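Long-range contacts in uncharacterized protein PF1083 (Pyrococcus furiosus, PDB 3NRN), which is of unknown function but binds adenosine monophosphate and is possibly a flavin-dependent amine oxidoreductase: residues A[16-21]-A[69-74]; A[59-64]-A[78-83]; A[270-275]-A[328-333]; A[291-296]-A[317-322]; A[367-372]-A[400-405]. All blocks are in the same frame, centred on the assembly; numbering follows the deposited sequence.

Contact 1 of 5, residues A[16-21]-A[69-74]; sequences GAFLAR and LRILGA
L72 presses its forked end against A17 and F18, joining the end of helix 64-72 to helix 10-21, the helix that follows the first strand and glycine-rich turn of the Rossmann-type nucleotide-binding fold. Apolar contacts carry most of the joint. L72 holds CG anti to its carbonyl carbon (chi1 -72°), which sends the fork across the gap. One branch, CD1, lies 4.0 Å from A17 CB; the other, CD2, comes down on the F18 backbone, 3.3 Å from F18 CA, and also touches F18 CB at 3.8 Å. F18 crosses L72 at about a right angle, and the rim of its ring receives I71, whose CD1 lies near the ring plane, 4.0 Å from F18 CE1. L195 of helix 188-200 touches both A17 and L72, and L400 of helix 388-402 packs on F18, extending the apolar cluster to two further helices.

The helix end closes in a Schellman motif: G73, at positive phi, donates from N to R70 O at 3.0 Å, and A74 N returns to L69 O. No hydrogen bond crosses the contact. R21 lays one face of its guanidinium over a carbonyl, with I71 O 3.2 Å above the plane over its centre.

Contact 2 of 5, residues A[59-64]-A[78-83]; sequences HGEDGP and IVNSNP
N80 and E61 lie with their flat ends stacked, the amide and carboxylate planes only 19° apart, and each side chain reaches past the other to the partner's backbone. E61 N donates to N80 OD1 at 3.0 Å in a nearly straight bond, while N80 N donates to E61 OE1 at 2.9 Å. The two bonds run in opposite senses, so each residue binds the other through one backbone N-H and one side-chain oxygen. The carboxylate oxygen is met on its anti side, a little out of the carboxylate plane. E61 stays extended beyond CG, which carries OE1 alongside the strand as far as the N80 backbone.

D62 takes the remaining end of the amide. Its carboxylate is turned 50° from the N80 amide, and N80 ND2 reaches D62 OD2 at 3.0 Å on the syn side; the bond is bent, at 140°. These three hydrogen bonds fasten strand 78-80, an outer strand of a small antiparallel sheet, to a type II' beta turn from H59 to D62 that leads into helix 64-72, with G63 at its N-cap.

G60, at the second position of the turn, meets the amide oxygen head-on, its CA 3.2 Å from N80 OD1, in line with the CG-OD1 bond. Beside it I78 projects CG2 against the same turn, 3.6 Å from G60 C. H59 turns away from the strand: its ND1 is hydrogen-bonded to G179 and its ring meets W178 edge-to-face.

Contact 3 of 5, residues A[270-275]-A[328-333]; sequences IKFNLA and KAIEKG
A329 O accepts from G333 N at 2.7 Å within helix 326-340 and also lies at the edge of the F272 ring, near its plane, 4.0 Å from F272 CZ. A second carbonyl oxygen of the helix, I330 O, meets the same edge more closely, 3.4 Å from F272 CE1. No hydrogen bond crosses this contact. The ring therefore approaches the helix with its leading edge, CE1 and CZ foremost.

G333 allows that approach. Its CA sits 3.5 Å from F272 CZ, and its carbonyl carbon lies over one face of the ring, so the aromatic group reaches the helix backbone where there is no side chain. F272 holds CG anti to its own carbonyl carbon (chi1 -66°), which projects the ring from the strand toward that point.

The contact is helix-on-sheet packing: strand 269-277, inside the mixed sheet, is covered by helix 326-340, which follows the neighbouring strand 312-320 in the chain. The axes of 270-275 and 328-333 approach to 9.7 Å, with their N-to-C directions 37° apart.

Two residues before the phenylalanine, I270 points from the same face of the strand. Its terminal CD1 touches A329 CB at 3.8 Å and I330 CG1 at 3.9 Å, the two isoleucine side chains crossing at about a right angle. M319 from strand 312-320 packs on I270, F272 and A329, and W334 of the helix meets the F272 ring edge-to-face.

Contact 4 of 5, residues A[291-296]-A[317-322]; sequences GLMING and AHMALK
The H318 imidazole has the amide oxygen of N295 at its edge, in the ring plane, with N295 OD1 3.5 Å from H318 ND1. From outside the two segments, W154 also meets this ring edge-to-face. The N295 amide bonds farther along the strand: A320 N donates to N295 OD1 at 2.7 Å, with an N-H...O angle of 145° and the donor tilted 29° from the carbonyl plane. N295 puts CG anti to its carbonyl carbon, and OD1 thereby stands beside A320 as a side-chain continuation of the backbone pairing.

That pairing is a single antiparallel bridge, G296 with H318, a hydrogen-bonded pair. N295 N donates to H318 O, and H318 N to G296 O at 2.9 Å, both angles being 171°. Beyond the bridge, a water donates to M293 O and to A320 O, although more acceptors lie in its reach than it has protons, and its bond from N295 ND2 is weak.

On the other side of the strand the packing is apolar. I294 spreads its branches, CG2 lying 4.0 Å from A317 CB and CD1 3.7 Å from M319 CB. Selenomethionines M293 and M319 meet obliquely, M293 CG being 3.8 Å from M319 SE.

The loop from 291 to 295 thus enters strand 296-298 beside strand 312-320 in the mixed sheet. Strand 269-277 pairs with the far edge of 312-320, while helix 326-340 meets L292 with E336 and I340, and E336 also accepts the backbone N-H groups of M293 and I294.

Contact 5 of 5, residues A[367-372]-A[400-405]; sequences IEWPLN and LEKLNL
The C-terminal end of helix 388-402 is tied here to the loop that leads into strand 374-376, an outer strand of the parallel sheet of the Rossmann-type domain. One lysine does nearly all the work. K402 sets CG anti to its backbone N (chi1 -176°) and is extended through every later torsion, so that the full length of the chain spans the gap and brings NZ among the loop carbonyls.

K402 NZ donates to L371 O at 2.7 Å, the donor standing 34° out of the carbonyl plane. A second, weak bond goes to the side chain of N372, whose OD1 is 3.2 Å from K402 NZ. N372 crosses the lysine at about a right angle, and its OD1 also touches K402 CE. A third partner is a water that accepts from K402 NZ at 2.6 Å and donates to W369 O at 2.7 Å, linking the ammonium group to one more loop carbonyl. E368 OE1 remains 5.8 Å from K402 NZ, too far for an ion pair, though its charge may still help to stabilise the ammonium.

W369 presents an edge of its indole to K402 NZ, and P370 CD lies over one face of the same ring, offset toward the rim. The indole NE1 is committed to V374 O, just beyond the loop, which fixes the ring's rotation. Past the lysine, the helix finishes in a Schellman motif with N404 at positive phi, and L403 adds a last touch from its CD2 to N372 O at 3.8 Å.

Contacts 1, 3 and 4 are buried, contact 2 is partly so, and contact 5 lies at the surface. Contacts 3 and 4 share the mixed sheet: their strands 269-277 and 312-320 are neighbours, and F272 packs on I294. Contact 1 joins contact 2 through L69 and I78, and meets contact 5 where F18 and L19 pack on L400 and L405; contacts 1 and 3 lie on opposite sides of the chain's centre. Chemistry follows place: no hydrogen bond crosses the helix packing of contacts 1 and 3, contact 4 adds strand pairing to an apolar side, contact 2 is a mutual exchange of side-chain and backbone bonds between turn and strand, and in contact 5 a helix lysine binds loop oxygens.

Contact 1 of 5, residues A[16-21]-A[69-74]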
# COMPACT_ATOMS: atom_id res chain seq x y z
N GLY A 16 -10.75 -1.04 13.19
CA GLY A 16 -11.65 -0.38 14.13
C GLY A 16 -13.06 -0.28 13.58
O GLY A 16 -14.05 -0.48 14.30
N ALA A 17 -13.17 0.02 12.30
CA ALA A 17 -14.47 0.13 11.67
C ALA A 17 -15.17 -1.23 11.62
O ALA A 17 -16.34 -1.34 11.96
CB ALA A 17 -14.31 0.68 10.26
N PHE A 18 -14.45 -2.27 11.21
CA PHE A 18 -15.04 -3.60 11.11
C PHE A 18 -15.56 -4.08 12.46
O PHE A 18 -16.68 -4.59 12.56
CB PHE A 18 -14.02 -4.62 10.58
CG PHE A 18 -14.61 -5.99 10.35
CD1 PHE A 18 -15.17 -6.32 9.11
CD2 PHE A 18 -14.63 -6.94 11.37
CE1 PHE A 18 -15.74 -7.59 8.90
CE2 PHE A 18 -15.20 -8.21 11.17
CZ PHE A 18 -15.76 -8.53 9.93
N LEU A 19 -14.74 -3.92 13.49
CA LEU A 19 -15.09 -4.35 14.83
C LEU A 19 -16.19 -3.51 15.46
O LEU A 19 -17.04 -4.03 16.18
CB LEU A 19 -13.84 -4.37 15.71
CG LEU A 19 -12.78 -5.39 15.29
CD1 LEU A 19 -11.52 -5.21 16.12
CD2 LEU A 19 -13.33 -6.81 15.46
N ALA A 20 -16.19 -2.20 15.20
CA ALA A 20 -17.22 -1.33 15.76
C ALA A 20 -18.56 -1.72 15.15
O ALA A 20 -19.58 -1.77 15.84
CB ALA A 20 -16.91 0.12 15.45
N ARG A 21 -18.55 -2.00 13.86
CA ARG A 21 -19.76 -2.41 13.16
C ARG A 21 -20.31 -3.68 13.79
O ARG A 21 -21.52 -3.84 13.91
CB ARG A 21 -19.47 -2.67 11.68
CG ARG A 21 -20.08 -1.67 10.71
CD ARG A 21 -20.59 -2.38 9.46
NE ARG A 21 -19.65 -3.41 9.01
CZ ARG A 21 -19.96 -4.69 8.83
NH1 ARG A 21 -21.20 -5.12 9.04
NH2 ARG A 21 -19.03 -5.55 8.43
N LEU A 69 -14.14 -2.23 2.16
CA LEU A 69 -14.86 -0.97 2.21
C LEU A 69 -16.34 -1.21 1.91
O LEU A 69 -17.21 -0.62 2.56
CB LEU A 69 -14.26 0.02 1.22
CG LEU A 69 -12.80 0.37 1.53
CD1 LEU A 69 -12.20 1.17 0.39
CD2 LEU A 69 -12.74 1.16 2.85
N ARG A 70 -16.64 -2.07 0.95
CA ARG A 70 -18.02 -2.34 0.62
C ARG A 70 -18.78 -2.97 1.79
O ARG A 70 -19.84 -2.49 2.17
CB ARG A 70 -18.15 -3.25 -0.61
CG ARG A 70 -19.61 -3.51 -1.01
CD ARG A 70 -19.73 -4.30 -2.32
NE ARG A 70 -19.05 -3.61 -3.42
CZ ARG A 70 -19.03 -4.04 -4.67
NH1 ARG A 70 -19.65 -5.16 -5.01
NH2 ARG A 70 -18.37 -3.35 -5.59
N ILE A 71 -18.23 -4.02 2.39
CA ILE A 71 -18.93 -4.67 3.49
C ILE A 71 -19.02 -3.81 4.75
O ILE A 71 -19.87 -4.05 5.60
CB ILE A 71 -18.30 -6.06 3.83
CG1 ILE A 71 -16.88 -5.89 4.39
CG2 ILE A 71 -18.25 -6.91 2.57
CD1 ILE A 71 -16.31 -7.18 4.94
N LEU A 72 -18.16 -2.80 4.86
CA LEU A 72 -18.20 -1.91 6.02
C LEU A 72 -19.28 -0.85 5.85
O LEU A 72 -19.67 -0.18 6.81
CB LEU A 72 -16.86 -1.21 6.21
CG LEU A 72 -15.73 -2.09 6.72
CD1 LEU A 72 -14.46 -1.28 6.81
CD2 LEU A 72 -16.10 -2.68 8.07
N GLY A 73 -19.76 -0.70 4.62
CA GLY A 73 -20.78 0.29 4.35
C GLY A 73 -20.16 1.61 3.96
O GLY A 73 -20.81 2.66 3.99
N ALA A 74 -18.89 1.58 3.59
CA ALA A 74 -18.20 2.80 3.18
C ALA A 74 -18.70 3.19 1.80
O ALA A 74 -18.91 2.33 0.94
CB ALA A 74 -16.70 2.58 3.16

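Contact 2 of 5, residues A[59-64]-A[78-83]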
# COMPACT_ATOMS: atom_id res chain seq x y z
N HIS A 59 -5.58 -2.91 -6.94
CA HIS A 59 -6.52 -3.73 -7.71
C HIS A 59 -7.88 -3.07 -7.86
O HIS A 59 -8.88 -3.74 -8.08
CB HIS A 59 -6.64 -5.11 -7.04
CG HIS A 59 -5.35 -5.87 -7.00
ND1 HIS A 59 -4.76 -6.39 -8.13
CD2 HIS A 59 -4.51 -6.14 -5.98
CE1 HIS A 59 -3.60 -6.94 -7.81
NE2 HIS A 59 -3.43 -6.81 -6.50
N GLY A 60 -7.89 -1.75 -7.72
CA GLY A 60 -9.12 -0.99 -7.86
C GLY A 60 -10.35 -1.44 -7.08
O GLY A 60 -10.31 -1.63 -5.86
N GLU A 61 -11.44 -1.61 -7.82
CA GLU A 61 -12.73 -1.99 -7.26
C GLU A 61 -12.84 -3.48 -6.95
O GLU A 61 -13.81 -3.91 -6.31
CB GLU A 61 -13.84 -1.66 -8.26
CG GLU A 61 -13.53 -0.51 -9.21
CD GLU A 61 -14.50 -0.44 -10.39
OE1 GLU A 61 -14.29 0.42 -11.28
OE2 GLU A 61 -15.48 -1.23 -10.42
N ASP A 62 -11.85 -4.24 -7.39
CA ASP A 62 -11.89 -5.69 -7.26
C ASP A 62 -11.10 -6.39 -6.17
O ASP A 62 -11.31 -7.58 -5.94
CB ASP A 62 -11.47 -6.28 -8.61
CG ASP A 62 -12.13 -5.57 -9.77
OD1 ASP A 62 -13.38 -5.57 -9.83
OD2 ASP A 62 -11.40 -5.00 -10.61
N GLY A 63 -10.19 -5.69 -5.51
CA GLY A 63 -9.38 -6.34 -4.51
C GLY A 63 -9.90 -6.38 -3.08
O GLY A 63 -11.03 -6.00 -2.80
N PRO A 64 -9.05 -6.84 -2.15
CA PRO A 64 -9.39 -6.94 -0.73
C PRO A 64 -9.83 -5.61 -0.11
O PRO A 64 -10.79 -5.56 0.67
CB PRO A 64 -8.10 -7.47 -0.09
CG PRO A 64 -7.42 -8.19 -1.22
CD PRO A 64 -7.67 -7.29 -2.39
N ILE A 78 -14.47 4.31 -6.45
CA ILE A 78 -13.22 3.78 -6.98
C ILE A 78 -13.47 3.36 -8.43
O ILE A 78 -14.36 2.56 -8.69
CB ILE A 78 -12.79 2.52 -6.20
CG1 ILE A 78 -12.63 2.86 -4.72
CG2 ILE A 78 -11.49 1.97 -6.78
CD1 ILE A 78 -12.49 1.63 -3.84
N VAL A 79 -12.69 3.89 -9.36
CA VAL A 79 -12.87 3.53 -10.76
C VAL A 79 -11.62 2.89 -11.36
O VAL A 79 -10.55 3.51 -11.39
CB VAL A 79 -13.23 4.78 -11.61
CG1 VAL A 79 -13.38 4.38 -13.08
CG2 VAL A 79 -14.51 5.42 -11.09
N ASN A 80 -11.76 1.65 -11.82
CA ASN A 80 -10.64 0.94 -12.43
C ASN A 80 -10.05 1.70 -13.61
O ASN A 80 -10.77 2.34 -14.36
CB ASN A 80 -11.06 -0.46 -12.91
CG ASN A 80 -11.26 -1.44 -11.77
OD1 ASN A 80 -10.70 -1.27 -10.68
ND2 ASN A 80 -12.04 -2.48 -12.02
N SER A 81 -8.73 1.60 -13.75
CA SER A 81 -8.00 2.25 -14.84
C SER A 81 -8.44 1.71 -16.20
O SER A 81 -8.50 0.49 -16.38
CB SER A 81 -6.50 1.99 -14.67
OG SER A 81 -6.02 2.50 -13.44
N ASN A 82 -8.74 2.61 -17.15
CA ASN A 82 -9.16 2.25 -18.51
C ASN A 82 -8.32 1.03 -18.89
O ASN A 82 -8.73 -0.10 -18.60
CB ASN A 82 -8.90 3.40 -19.49
CG ASN A 82 -9.69 4.65 -19.16
OD1 ASN A 82 -9.50 5.26 -18.11
ND2 ASN A 82 -10.58 5.05 -20.06
N PRO A 83 -7.18 1.21 -19.59
CA PRO A 83 -6.52 -0.07 -19.82
C PRO A 83 -5.87 -0.32 -18.46
O PRO A 83 -5.47 0.64 -17.79
CB PRO A 83 -5.50 0.26 -20.90
CG PRO A 83 -5.12 1.63 -20.59
CD PRO A 83 -6.45 2.30 -20.25

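Contact 3 of 5, residues A[270-275]-A[328-333]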
# COMPACT_ATOMS: atom_id res chain seq x y z
N ILE A 270 10.71 7.25 -3.40
CA ILE A 270 10.60 8.67 -3.64
C ILE A 270 9.39 8.91 -4.52
O ILE A 270 9.17 8.20 -5.50
CB ILE A 270 11.87 9.26 -4.32
CG1 ILE A 270 13.08 9.09 -3.39
CG2 ILE A 270 11.66 10.73 -4.64
CD1 ILE A 270 14.34 9.80 -3.86
N LYS A 271 8.60 9.91 -4.13
CA LYS A 271 7.41 10.28 -4.88
C LYS A 271 7.61 11.65 -5.50
O LYS A 271 8.08 12.58 -4.85
CB LYS A 271 6.20 10.32 -3.95
CG LYS A 271 5.35 9.05 -3.97
CD LYS A 271 4.35 9.04 -2.82
CE LYS A 271 3.47 10.28 -2.81
NZ LYS A 271 2.69 10.36 -1.54
N PHE A 272 7.25 11.76 -6.77
CA PHE A 272 7.38 13.01 -7.50
C PHE A 272 6.00 13.53 -7.86
O PHE A 272 5.22 12.86 -8.53
CB PHE A 272 8.20 12.79 -8.78
CG PHE A 272 9.64 12.44 -8.51
CD1 PHE A 272 10.60 13.43 -8.41
CD2 PHE A 272 10.01 11.11 -8.33
CE1 PHE A 272 11.93 13.11 -8.12
CE2 PHE A 272 11.34 10.78 -8.04
CZ PHE A 272 12.30 11.78 -7.93
N ASN A 273 5.68 14.73 -7.38
CA ASN A 273 4.40 15.35 -7.67
C ASN A 273 4.69 16.40 -8.73
O ASN A 273 5.39 17.37 -8.47
CB ASN A 273 3.84 15.98 -6.39
CG ASN A 273 3.67 14.97 -5.26
OD1 ASN A 273 2.73 14.18 -5.26
ND2 ASN A 273 4.59 14.98 -4.30
N LEU A 274 4.16 16.19 -9.94
CA LEU A 274 4.40 17.09 -11.06
C LEU A 274 3.15 17.81 -11.56
O LEU A 274 2.13 17.18 -11.83
CB LEU A 274 5.01 16.29 -12.22
CG LEU A 274 5.52 17.02 -13.46
CD1 LEU A 274 6.80 17.77 -13.13
CD2 LEU A 274 5.77 16.02 -14.58
N ALA A 275 3.24 19.13 -11.69
CA ALA A 275 2.11 19.93 -12.17
C ALA A 275 2.26 20.23 -13.65
O ALA A 275 2.98 21.16 -14.04
CB ALA A 275 2.03 21.24 -11.38
N LYS A 328 20.80 12.94 -5.40
CA LYS A 328 21.04 12.55 -6.78
C LYS A 328 19.81 11.91 -7.39
O LYS A 328 19.46 12.18 -8.54
CB LYS A 328 22.22 11.58 -6.85
CG LYS A 328 23.54 12.21 -6.43
CD LYS A 328 24.68 11.21 -6.53
CE LYS A 328 26.00 11.83 -6.09
NZ LYS A 328 27.12 10.86 -6.24
N ALA A 329 19.14 11.06 -6.61
CA ALA A 329 17.94 10.37 -7.07
C ALA A 329 16.83 11.36 -7.40
O ALA A 329 16.18 11.24 -8.44
CB ALA A 329 17.47 9.40 -5.99
N ILE A 330 16.60 12.32 -6.51
CA ILE A 330 15.56 13.31 -6.75
C ILE A 330 15.87 14.07 -8.04
O ILE A 330 14.99 14.28 -8.87
CB ILE A 330 15.44 14.31 -5.59
CG1 ILE A 330 14.85 13.61 -4.35
CG2 ILE A 330 14.55 15.49 -5.99
CD1 ILE A 330 14.70 14.50 -3.12
N GLU A 331 17.13 14.47 -8.19
CA GLU A 331 17.59 15.19 -9.37
C GLU A 331 17.38 14.36 -10.64
O GLU A 331 16.95 14.88 -11.67
CB GLU A 331 19.07 15.54 -9.24
CG GLU A 331 19.37 16.83 -8.51
CD GLU A 331 20.85 17.08 -8.35
OE1 GLU A 331 21.59 16.92 -9.35
OE2 GLU A 331 21.29 17.45 -7.24
N LYS A 332 17.71 13.08 -10.57
CA LYS A 332 17.56 12.19 -11.71
C LYS A 332 16.07 12.00 -11.97
O LYS A 332 15.66 11.81 -13.11
CB LYS A 332 18.22 10.84 -11.43
CG LYS A 332 18.28 9.91 -12.64
CD LYS A 332 19.15 10.50 -13.74
CE LYS A 332 19.27 9.56 -14.93
NZ LYS A 332 20.09 10.15 -16.03
N GLY A 333 15.28 12.06 -10.90
CA GLY A 333 13.85 11.89 -11.02
C GLY A 333 13.21 13.02 -11.80
O GLY A 333 12.43 12.78 -12.73

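Contact 4 of 5, residues A[291-296]-A[317-322]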
# COMPACT_ATOMS: atom_id res chain seq x y z
N GLY A 291 13.52 0.85 -17.71
CA GLY A 291 14.72 1.53 -18.15
C GLY A 291 15.07 2.79 -17.38
O GLY A 291 16.22 3.20 -17.38
N LEU A 292 14.09 3.40 -16.71
CA LEU A 292 14.35 4.62 -15.93
C LEU A 292 14.49 4.29 -14.44
O LEU A 292 14.15 3.19 -14.01
CB LEU A 292 13.21 5.62 -16.13
CG LEU A 292 12.73 5.95 -17.55
CD1 LEU A 292 11.72 7.09 -17.48
CD2 LEU A 292 13.90 6.35 -18.45
N MSE A 293 15.01 5.24 -13.66
CA MSE A 293 15.13 5.02 -12.22
C MSE A 293 13.69 5.04 -11.71
O MSE A 293 13.31 4.24 -10.87
CB MSE A 293 15.99 6.10 -11.54
CG MSE A 293 16.52 5.70 -10.14
SE MSE A 293 17.79 6.79 -9.39
CE MSE A 293 19.27 6.18 -10.20
N ILE A 294 12.88 5.97 -12.24
CA ILE A 294 11.47 6.05 -11.89
C ILE A 294 10.91 4.68 -12.32
O ILE A 294 11.38 4.11 -13.30
CB ILE A 294 10.71 7.15 -12.70
CG1 ILE A 294 11.18 8.55 -12.29
CG2 ILE A 294 9.20 7.01 -12.50
CD1 ILE A 294 11.03 8.86 -10.84
N ASN A 295 9.93 4.17 -11.59
CA ASN A 295 9.36 2.86 -11.91
C ASN A 295 8.04 2.95 -12.67
O ASN A 295 7.66 2.02 -13.40
CB ASN A 295 9.14 2.06 -10.62
CG ASN A 295 10.43 1.86 -9.85
OD1 ASN A 295 10.49 2.10 -8.65
ND2 ASN A 295 11.46 1.41 -10.55
N GLY A 296 7.35 4.07 -12.48
CA GLY A 296 6.08 4.27 -13.15
C GLY A 296 5.40 5.52 -12.64
O GLY A 296 5.87 6.14 -11.68
N ALA A 317 4.70 10.29 -9.76
CA ALA A 317 5.61 9.23 -10.17
C ALA A 317 6.23 8.59 -8.94
O ALA A 317 6.51 9.27 -7.95
CB ALA A 317 6.71 9.79 -11.08
N HIS A 318 6.46 7.29 -9.03
CA HIS A 318 7.04 6.52 -7.94
C HIS A 318 8.42 6.02 -8.32
O HIS A 318 8.62 5.56 -9.44
CB HIS A 318 6.13 5.33 -7.62
CG HIS A 318 6.70 4.36 -6.63
ND1 HIS A 318 7.70 3.47 -6.94
CD2 HIS A 318 6.40 4.14 -5.32
CE1 HIS A 318 7.99 2.74 -5.88
NE2 HIS A 318 7.22 3.13 -4.88
N MSE A 319 9.36 6.13 -7.39
CA MSE A 319 10.72 5.67 -7.63
C MSE A 319 11.19 4.88 -6.42
O MSE A 319 11.18 5.39 -5.30
CB MSE A 319 11.68 6.87 -7.83
CG MSE A 319 13.16 6.49 -8.05
SE MSE A 319 14.41 7.83 -7.84
CE MSE A 319 14.76 7.66 -6.16
N ALA A 320 11.56 3.62 -6.64
CA ALA A 320 12.08 2.80 -5.55
C ALA A 320 13.50 3.34 -5.34
O ALA A 320 14.30 3.40 -6.28
CB ALA A 320 12.12 1.33 -5.98
N LEU A 321 13.82 3.76 -4.12
CA LEU A 321 15.15 4.33 -3.88
C LEU A 321 16.28 3.29 -3.88
O LEU A 321 17.35 3.54 -4.44
CB LEU A 321 15.16 5.09 -2.55
CG LEU A 321 16.49 5.77 -2.19
CD1 LEU A 321 16.85 6.82 -3.22
CD2 LEU A 321 16.37 6.40 -0.81
N LYS A 322 16.03 2.14 -3.27
CA LYS A 322 17.04 1.10 -3.18
C LYS A 322 18.23 1.71 -2.43
O LYS A 322 18.03 2.32 -1.38
CB LYS A 322 17.43 0.64 -4.59
CG LYS A 322 16.21 0.16 -5.39
CD LYS A 322 16.55 -0.41 -6.76
CE LYS A 322 15.30 -0.95 -7.44
NZ LYS A 322 15.57 -1.58 -8.77
O HOH W 1 13.92 2.72 -8.84

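Contact 5 of 5, residues A[367-372]-A[400-405]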
# COMPACT_ATOMS: atom_id res chain seq x y z
N ILE A 367 9.64 -15.69 10.78
CA ILE A 367 8.88 -15.98 11.98
C ILE A 367 7.66 -15.06 12.00
O ILE A 367 7.79 -13.84 11.84
CB ILE A 367 9.75 -15.78 13.22
CG1 ILE A 367 11.09 -16.49 13.00
CG2 ILE A 367 9.05 -16.36 14.45
CD1 ILE A 367 12.14 -16.20 14.06
N GLU A 368 6.48 -15.63 12.19
CA GLU A 368 5.27 -14.81 12.20
C GLU A 368 5.03 -14.16 13.56
O GLU A 368 5.63 -14.56 14.56
CB GLU A 368 4.06 -15.65 11.79
CG GLU A 368 3.52 -16.59 12.85
CD GLU A 368 2.37 -17.44 12.32
OE1 GLU A 368 1.58 -17.95 13.14
OE2 GLU A 368 2.27 -17.60 11.09
N TRP A 369 4.16 -13.15 13.60
CA TRP A 369 3.85 -12.46 14.85
C TRP A 369 3.43 -13.54 15.84
O TRP A 369 2.53 -14.32 15.57
CB TRP A 369 2.73 -11.45 14.64
CG TRP A 369 2.37 -10.70 15.89
CD1 TRP A 369 1.25 -10.86 16.65
CD2 TRP A 369 3.14 -9.66 16.51
NE1 TRP A 369 1.28 -9.99 17.72
CE2 TRP A 369 2.43 -9.25 17.66
CE3 TRP A 369 4.37 -9.05 16.22
CZ2 TRP A 369 2.89 -8.24 18.51
CZ3 TRP A 369 4.83 -8.05 17.07
CH2 TRP A 369 4.10 -7.65 18.20
N PRO A 370 4.07 -13.59 17.02
CA PRO A 370 3.79 -14.57 18.08
C PRO A 370 2.64 -14.39 19.07
O PRO A 370 2.21 -15.37 19.67
CB PRO A 370 5.13 -14.65 18.81
CG PRO A 370 5.54 -13.20 18.82
CD PRO A 370 5.20 -12.72 17.40
N LEU A 371 2.14 -13.18 19.25
CA LEU A 371 1.06 -12.95 20.22
C LEU A 371 -0.35 -13.02 19.66
O LEU A 371 -0.55 -12.86 18.45
CB LEU A 371 1.29 -11.59 20.91
CG LEU A 371 2.67 -11.48 21.57
CD1 LEU A 371 2.85 -10.11 22.19
CD2 LEU A 371 2.79 -12.57 22.63
N ASN A 372 -1.33 -13.23 20.54
CA ASN A 372 -2.73 -13.34 20.13
C ASN A 372 -3.61 -12.22 20.69
O ASN A 372 -4.62 -11.86 20.08
CB ASN A 372 -3.31 -14.68 20.58
CG ASN A 372 -2.47 -15.87 20.12
OD1 ASN A 372 -2.00 -15.92 18.99
ND2 ASN A 372 -2.30 -16.85 21.00
N LEU A 400 -8.44 -10.50 11.58
CA LEU A 400 -9.81 -10.72 12.00
C LEU A 400 -10.15 -12.22 12.06
O LEU A 400 -10.85 -12.66 12.97
CB LEU A 400 -10.78 -9.99 11.06
CG LEU A 400 -10.64 -8.47 10.98
CD1 LEU A 400 -11.64 -7.91 9.96
CD2 LEU A 400 -10.88 -7.85 12.36
N GLU A 401 -9.67 -12.99 11.09
CA GLU A 401 -9.93 -14.43 11.09
C GLU A 401 -9.17 -15.08 12.25
O GLU A 401 -9.71 -15.97 12.93
CB GLU A 401 -9.49 -15.08 9.78
CG GLU A 401 -10.23 -14.59 8.54
CD GLU A 401 -10.41 -15.68 7.50
OE1 GLU A 401 -9.45 -16.46 7.28
OE2 GLU A 401 -11.50 -15.76 6.90
N LYS A 402 -7.93 -14.66 12.47
CA LYS A 402 -7.13 -15.22 13.55
C LYS A 402 -7.83 -14.98 14.88
O LYS A 402 -7.71 -15.77 15.82
CB LYS A 402 -5.74 -14.59 13.60
CG LYS A 402 -4.84 -15.22 14.65
CD LYS A 402 -3.55 -14.45 14.84
CE LYS A 402 -2.73 -15.03 15.99
NZ LYS A 402 -1.52 -14.21 16.28
N LEU A 403 -8.57 -13.88 14.97
CA LEU A 403 -9.29 -13.56 16.20
C LEU A 403 -10.63 -14.26 16.21
O LEU A 403 -11.38 -14.17 17.18
CB LEU A 403 -9.53 -12.05 16.31
CG LEU A 403 -8.28 -11.19 16.49
CD1 LEU A 403 -8.65 -9.71 16.41
CD2 LEU A 403 -7.62 -11.52 17.82
N ASN A 404 -10.92 -14.97 15.12
CA ASN A 404 -12.20 -15.66 15.00
C ASN A 404 -13.30 -14.62 15.19
O ASN A 404 -14.31 -14.88 15.86
CB ASN A 404 -12.33 -16.78 16.04
CG ASN A 404 -11.33 -17.90 15.81
OD1 ASN A 404 -10.52 -18.22 16.68
ND2 ASN A 404 -11.39 -18.51 14.63
N LEU A 405 -13.09 -13.44 14.61
CA LEU A 405 -14.05 -12.35 14.69
C LEU A 405 -14.51 -11.93 13.30
O LEU A 405 -15.32 -11.01 13.16
CB LEU A 405 -13.44 -11.15 15.41
CG LEU A 405 -13.09 -11.34 16.89
CD1 LEU A 405 -12.52 -10.05 17.45
CD2 LEU A 405 -14.34 -11.74 17.67
O HOH W 2 0.18 -14.06 14.29